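PDB 2W7Y: probable sugar ABC transporter, sugar-binding protein from Streptococcus pneumoniae, which probably serves an ABC transporter as its extracellular sugar-binding component, and binds the blood group A-trisaccharide in a glycan pocket. Local coordinates for residues V136-K141 with E154-M159; K330-D335 with K339-K344. All blocks are in the same frame, centred on the assembly; numbering follows the deposited sequence.

Contact 1: residues V136-K141 with E154-M159. With GAL (beta-D-galactopyranose), chain C; A2G (2-acetamido-2-deoxy-alpha-D-galactopyranose), chain B.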
loop_
_atom_site.group_PDB
_atom_site.type_symbol
_atom_site.label_atom_id
_atom_site.label_comp_id
_atom_site.label_asym_id
_atom_site.label_seq_id
_atom_site.Cartn_x
_atom_site.Cartn_y
_atom_site.Cartn_z
ATOM N N VAL A 136 0.691 10.435 14.292
ATOM C CA VAL A 136 0.294 9.171 13.661
ATOM C C VAL A 136 -0.690 9.394 12.507
ATOM O O VAL A 136 -0.879 8.508 11.666
ATOM C CB VAL A 136 -0.275 8.146 14.686
ATOM C CG1 VAL A 136 0.765 7.836 15.761
ATOM C CG2 VAL A 136 -1.583 8.641 15.312
ATOM N N GLY A 137 -1.307 10.578 12.489
ATOM C CA GLY A 137 -2.190 11.017 11.411
ATOM C C GLY A 137 -3.356 10.097 11.114
ATOM O O GLY A 137 -4.174 9.815 11.992
ATOM N N LEU A 138 -3.413 9.627 9.869
ATOM C CA LEU A 138 -4.492 8.769 9.376
ATOM C C LEU A 138 -4.612 7.430 10.125
ATOM O O LEU A 138 -5.702 6.861 10.194
ATOM C CB LEU A 138 -4.339 8.540 7.862
ATOM C CG LEU A 138 -5.464 7.858 7.073
ATOM C CD1 LEU A 138 -6.777 8.632 7.173
ATOM C CD2 LEU A 138 -5.063 7.686 5.619
ATOM N N ASN A 139 -3.498 6.943 10.679
ATOM C CA ASN A 139 -3.492 5.730 11.513
ATOM C C ASN A 139 -4.481 5.807 12.673
ATOM O O ASN A 139 -5.103 4.805 13.028
ATOM C CB ASN A 139 -2.092 5.449 12.082
ATOM C CG ASN A 139 -1.102 5.014 11.027
ATOM O OD1 ASN A 139 -1.108 3.864 10.580
ATOM N ND2 ASN A 139 -0.226 5.933 10.631
ATOM N N TYR A 140 -4.616 7.001 13.251
ATOM C CA TYR A 140 -5.405 7.211 14.462
ATOM C C TYR A 140 -6.864 6.790 14.318
ATOM O O TYR A 140 -7.388 6.079 15.174
ATOM C CB TYR A 140 -5.308 8.669 14.936
ATOM C CG TYR A 140 -5.814 8.874 16.350
ATOM C CD1 TYR A 140 -5.005 8.581 17.450
ATOM C CD2 TYR A 140 -7.105 9.341 16.589
ATOM C CE1 TYR A 140 -5.463 8.755 18.748
ATOM C CE2 TYR A 140 -7.572 9.522 17.888
ATOM C CZ TYR A 140 -6.745 9.227 18.960
ATOM O OH TYR A 140 -7.200 9.405 20.246
ATOM N N LYS A 141 -7.513 7.225 13.243
ATOM C CA LYS A 141 -8.912 6.879 12.993
ATOM C C LYS A 141 -9.055 5.543 12.262
ATOM O O LYS A 141 -9.907 4.723 12.615
ATOM C CB LYS A 141 -9.602 7.987 12.211
ATOM N N GLU A 154 4.353 4.605 9.670
ATOM C CA GLU A 154 5.019 5.913 9.552
ATOM C C GLU A 154 4.961 6.522 8.149
ATOM O O GLU A 154 5.151 7.726 7.982
ATOM C CB GLU A 154 6.474 5.868 10.054
ATOM C CG GLU A 154 7.042 4.486 10.307
ATOM C CD GLU A 154 7.915 3.938 9.194
ATOM O OE1 GLU A 154 7.839 4.393 8.033
ATOM O OE2 GLU A 154 8.693 3.011 9.503
ATOM N N GLN A 155 4.715 5.678 7.151
ATOM C CA GLN A 155 4.492 6.116 5.782
ATOM C C GLN A 155 3.072 5.746 5.400
ATOM O O GLN A 155 2.687 4.586 5.509
ATOM C CB GLN A 155 5.441 5.396 4.838
ATOM C CG GLN A 155 6.892 5.744 4.992
ATOM C CD GLN A 155 7.792 4.730 4.324
ATOM O OE1 GLN A 155 8.605 4.099 4.983
ATOM N NE2 GLN A 155 7.645 4.561 3.011
ATOM N N LEU A 156 2.297 6.724 4.947
ATOM C CA LEU A 156 0.911 6.486 4.572
ATOM C C LEU A 156 0.773 5.727 3.255
ATOM O O LEU A 156 1.538 5.942 2.318
ATOM C CB LEU A 156 0.152 7.813 4.507
ATOM C CG LEU A 156 -0.712 8.256 5.693
ATOM C CD1 LEU A 156 -0.326 7.617 7.031
ATOM C CD2 LEU A 156 -0.714 9.770 5.785
ATOM N N PHE A 157 -0.217 4.839 3.200
ATOM C CA PHE A 157 -0.516 4.075 1.997
ATOM C C PHE A 157 -1.332 4.933 1.029
ATOM O O PHE A 157 -2.475 4.611 0.682
ATOM C CB PHE A 157 -1.246 2.771 2.342
ATOM C CG PHE A 157 -0.828 1.607 1.490
ATOM C CD1 PHE A 157 0.208 0.772 1.896
ATOM C CD2 PHE A 157 -1.448 1.358 0.270
ATOM C CE1 PHE A 157 0.612 -0.301 1.108
ATOM C CE2 PHE A 157 -1.050 0.288 -0.519
ATOM C CZ PHE A 157 -0.017 -0.542 -0.105
ATOM N N THR A 158 -0.717 6.034 0.606
ATOM C CA THR A 158 -1.327 7.008 -0.284
ATOM C C THR A 158 -1.037 6.567 -1.711
ATOM O O THR A 158 0.116 6.562 -2.145
ATOM C CB THR A 158 -0.761 8.421 -0.004
ATOM O OG1 THR A 158 -0.906 8.714 1.389
ATOM C CG2 THR A 158 -1.475 9.498 -0.833
HETATM N N MSE A 159 -2.088 6.184 -2.431
HETATM C CA MSE A 159 -1.913 5.540 -3.730
HETATM C C MSE A 159 -2.859 5.993 -4.851
HETATM O O MSE A 159 -4.074 5.782 -4.785
HETATM C CB MSE A 159 -1.968 4.019 -3.561
HETATM C CG MSE A 159 -2.131 3.249 -4.853
HETATM SE SE MSE A 159 -1.657 1.385 -4.647
HETATM C CE MSE A 159 -2.740 0.941 -3.106
HETATM C C1 GAL C . 7.286 0.826 1.431
HETATM C C2 GAL C . 6.590 -0.479 1.037
HETATM C C3 GAL C . 5.308 -0.193 0.250
HETATM C C4 GAL C . 4.437 0.864 0.938
HETATM C C5 GAL C . 5.294 2.103 1.232
HETATM C C6 GAL C . 4.535 3.244 1.914
HETATM O O1 GAL C . 8.291 0.538 2.376
HETATM O O2 GAL C . 7.490 -1.235 0.254
HETATM O O3 GAL C . 4.591 -1.390 0.051
HETATM O O4 GAL C . 3.893 0.315 2.116
HETATM O O5 GAL C . 6.394 1.734 2.041
HETATM O O6 GAL C . 5.220 4.459 1.676
HETATM O O5 A2G B . 4.352 -1.283 -2.321
HETATM C C1 A2G B . 3.828 -1.638 -1.013
HETATM C C2 A2G B . 3.191 -3.013 -1.125
HETATM N N2 A2G B . 2.671 -3.464 0.166
HETATM C C3 A2G B . 4.244 -4.030 -1.585
HETATM O O3 A2G B . 3.686 -5.346 -1.603
HETATM C C4 A2G B . 4.808 -3.637 -2.951
HETATM O O4 A2G B . 3.778 -3.695 -3.947
HETATM C C5 A2G B . 5.366 -2.211 -2.861
HETATM C C6 A2G B . 5.873 -1.710 -4.211
HETATM O O6 A2G B . 6.261 -0.342 -4.070
HETATM C C7 A2G B . 1.416 -3.873 0.316
HETATM O O7 A2G B . 0.571 -3.887 -0.580
HETATM C C8 A2G B . 1.072 -4.327 1.731
#
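The wall of the glycan pocket is backed at Leu-156 by the turn that leads into helix 139-142, where Leu-138 and Asn-139 meet it. CD1 of Leu-156 does the touching for its side: it lies 4.2 Å from CB of Leu-138 and 4.0 Å from ND2 of Asn-139. No hydrogen bond crosses between the two segments, so this is a small apolar patch with an amide nitrogen at its margin. The turn is type II', from Val-136 to Asn-139, and its first corner is Gly-137, whose positive phi (56°) suits a residue without a side chain. Val-136 O closes it by accepting twice from Asn-139, from the backbone N and from ND2 at 2.9 Å. The second bond is nearly straight (162°) and lies in the plane of both the carbonyl and the amide, which fixes the rotation of the amide. With CG set beside the backbone N (chi1 -70°), the side chain curls back over the turn, and ND2 also donates to His-153 O, tying the turn to the approach to strand 157-164. In solute-binding proteins the sugar sits in a cleft between two lobes, and here the neighbours of Leu-156 serve it. Gln-155, its chain extended beyond CG, sends NE2 to O6 of galactose at 2.8 Å, a weak bond because it is bent; its OE1 makes another weak bond with the hydroxyl of Tyr-46, which is itself hydrogen-bonded to the galactose. Phe-157, the centre of an inverse gamma turn, brings CE1 to 3.5 Å from galactose O4. The N-acetylgalactosamine O7 approaches its ring at the edge, 3.4 Å from CZ, and Trp-282 meets the same ring edge-to-face.

Contact 2: residues K330-D335 with K339-K344; sequences KYMTSD and KVIFEK
Tyr-331 O, near the end of helix 319-332, is gripped twice by Ser-334: by the hydroxyl OG at 2.6 Å and by the backbone N at 3.1 Å. The hydroxyl is the donor and sits 16° from the carbonyl plane, placed there by a chi1 of 64°. Ser-334 is also the N-cap residue of helix 335-343, so a single residue closes one helix and begins the next, a tight connection between successive helices. Between the two segments, Lys-339 N donates to Asp-335 O at 3.2 Å, a bond of the new helix's first turn, and CB of Lys-339 rests 3.7 Å from that same oxygen. The Lys-339 chain runs on fully extended, away from the link. Deeper in, the chain of selenomethionine Met-332 is folded, its three torsions all near -60°, and CE stands 4.4 Å from CD1 of Ile-341, a loose apolar touch. Gln-338 NE2 bonds to both Met-332 O and Ser-334 O, and Asp-335 OD1 takes a bond from Asn-351. The Asp-335 carboxylate, at the N-terminal end of its helix, probably gains from the helix dipole. Polar bonds at Tyr-331 O, Ser-334 and Gln-338 probably shape the link more than the thin apolar contact does.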
loop_
_atom_site.group_PDB
_atom_site.type_symbol
_atom_site.label_atom_id
_atom_site.label_comp_id
_atom_site.label_asym_id
_atom_site.label_seq_id
_atom_site.Cartn_x
_atom_site.Cartn_y
_atom_site.Cartn_z
ATOM N N LYS A 330 7.322 6.524 18.904
ATOM C CA LYS A 330 7.438 7.968 19.117
ATOM C C LYS A 330 8.508 8.588 18.212
ATOM O O LYS A 330 8.300 9.653 17.622
ATOM C CB LYS A 330 7.768 8.226 20.595
ATOM C CG LYS A 330 8.169 9.650 20.967
ATOM C CD LYS A 330 7.002 10.424 21.550
ATOM C CE LYS A 330 7.482 11.513 22.491
ATOM N NZ LYS A 330 7.884 10.964 23.819
ATOM N N TYR A 331 9.648 7.907 18.112
ATOM C CA TYR A 331 10.785 8.361 17.315
ATOM C C TYR A 331 10.482 8.381 15.808
ATOM O O TYR A 331 10.696 9.397 15.140
ATOM C CB TYR A 331 12.002 7.485 17.627
ATOM C CG TYR A 331 13.187 7.652 16.703
ATOM C CD1 TYR A 331 14.114 8.678 16.901
ATOM C CD2 TYR A 331 13.397 6.768 15.642
ATOM C CE1 TYR A 331 15.216 8.826 16.056
ATOM C CE2 TYR A 331 14.486 6.907 14.792
ATOM C CZ TYR A 331 15.394 7.934 15.006
ATOM O OH TYR A 331 16.476 8.072 14.168
HETATM N N MSE A 332 9.976 7.262 15.289
HETATM C CA MSE A 332 9.687 7.115 13.857
HETATM C C MSE A 332 8.575 8.045 13.389
HETATM O O MSE A 332 8.386 8.261 12.195
HETATM C CB MSE A 332 9.311 5.666 13.532
HETATM C CG MSE A 332 10.475 4.686 13.581
HETATM SE SE MSE A 332 12.007 5.182 12.462
HETATM C CE MSE A 332 11.171 5.080 10.699
ATOM N N THR A 333 7.866 8.603 14.358
ATOM C CA THR A 333 6.660 9.377 14.130
ATOM C C THR A 333 6.878 10.855 14.529
ATOM O O THR A 333 5.978 11.693 14.418
ATOM C CB THR A 333 5.465 8.632 14.811
ATOM O OG1 THR A 333 4.771 7.854 13.822
ATOM C CG2 THR A 333 4.501 9.542 15.493
ATOM N N SER A 334 8.108 11.166 14.939
ATOM C CA SER A 334 8.492 12.521 15.340
ATOM C C SER A 334 8.671 13.474 14.154
ATOM O O SER A 334 8.891 13.040 13.020
ATOM C CB SER A 334 9.769 12.489 16.190
ATOM O OG SER A 334 10.873 12.012 15.443
ATOM N N ASP A 335 8.587 14.773 14.445
ATOM C CA ASP A 335 8.696 15.841 13.445
ATOM C C ASP A 335 9.943 15.733 12.566
ATOM O O ASP A 335 9.855 15.850 11.343
ATOM C CB ASP A 335 8.659 17.217 14.126
ATOM C CG ASP A 335 7.268 17.606 14.613
ATOM O OD1 ASP A 335 6.308 16.829 14.406
ATOM O OD2 ASP A 335 7.135 18.702 15.203
ATOM N N LYS A 339 10.218 14.467 8.465
ATOM C CA LYS A 339 10.801 15.337 7.445
ATOM C C LYS A 339 11.755 14.540 6.557
ATOM O O LYS A 339 11.802 14.743 5.346
ATOM C CB LYS A 339 11.525 16.522 8.088
ATOM C CG LYS A 339 11.990 17.577 7.090
ATOM C CD LYS A 339 12.599 18.777 7.774
ATOM C CE LYS A 339 12.933 19.858 6.756
ATOM N NZ LYS A 339 13.350 21.124 7.417
ATOM N N VAL A 340 12.503 13.627 7.170
ATOM C CA VAL A 340 13.365 12.697 6.436
ATOM C C VAL A 340 12.516 11.713 5.629
ATOM O O VAL A 340 12.862 11.384 4.495
ATOM C CB VAL A 340 14.341 11.941 7.380
ATOM C CG1 VAL A 340 15.204 10.955 6.600
ATOM C CG2 VAL A 340 15.219 12.928 8.145
ATOM N N ILE A 341 11.403 11.264 6.214
ATOM C CA ILE A 341 10.449 10.386 5.524
ATOM C C ILE A 341 9.930 11.019 4.229
ATOM O O ILE A 341 9.774 10.326 3.236
ATOM C CB ILE A 341 9.254 9.944 6.441
ATOM C CG1 ILE A 341 9.732 9.084 7.630
ATOM C CG2 ILE A 341 8.171 9.224 5.635
ATOM C CD1 ILE A 341 10.324 7.712 7.274
ATOM N N PHE A 342 9.684 12.327 4.235
ATOM C CA PHE A 342 9.251 13.023 3.020
ATOM C C PHE A 342 10.391 13.378 2.056
ATOM O O PHE A 342 10.279 13.140 0.856
ATOM C CB PHE A 342 8.416 14.270 3.355
ATOM C CG PHE A 342 7.891 14.989 2.142
ATOM C CD1 PHE A 342 6.901 14.417 1.350
ATOM C CD2 PHE A 342 8.400 16.232 1.780
ATOM C CE1 PHE A 342 6.427 15.072 0.221
ATOM C CE2 PHE A 342 7.927 16.895 0.655
ATOM C CZ PHE A 342 6.942 16.314 -0.127
ATOM N N GLU A 343 11.482 13.936 2.583
ATOM C CA GLU A 343 12.554 14.509 1.752
ATOM C C GLU A 343 13.587 13.506 1.220
ATOM O O GLU A 343 13.996 13.599 0.063
ATOM C CB GLU A 343 13.272 15.640 2.495
ATOM C CG GLU A 343 12.418 16.872 2.765
ATOM C CD GLU A 343 13.226 18.043 3.296
ATOM O OE1 GLU A 343 12.892 19.198 2.953
ATOM O OE2 GLU A 343 14.199 17.820 4.051
ATOM N N LYS A 344 14.027 12.578 2.070
ATOM C CA LYS A 344 15.031 11.580 1.688
ATOM C C LYS A 344 14.375 10.293 1.202
ATOM O O LYS A 344 14.677 9.800 0.112
ATOM C CB LYS A 344 15.982 11.288 2.853
ATOM C CG LYS A 344 17.278 12.080 2.826
ATOM C CD LYS A 344 17.084 13.517 3.281
ATOM C CE LYS A 344 18.299 14.367 2.946
ATOM N NZ LYS A 344 18.521 14.471 1.473
#

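Overall arrangement
Read from the N terminus, the two contacts stand in series, neither nested nor crossed. Contact 1 comes first and closes a loop of twelve residues, which holds the small hairpin of strands 144-145 and 148-149, as the chain passes from helix 139-142 to strand 157-164. Contact 2 follows much later and spans three residues, 336-338, all in the first turn of helix 335-343, just after the break at 333-334 from helix 319-332. Their centres lie 13 Å apart, yet they touch: CE of Met-332 packs 3.4 Å from OE2 of Glu-154, and CG2 of Ile-341 lies 3.8 Å from CG of Gln-155. The helical corner thus packs behind the chain that carries pocket residues.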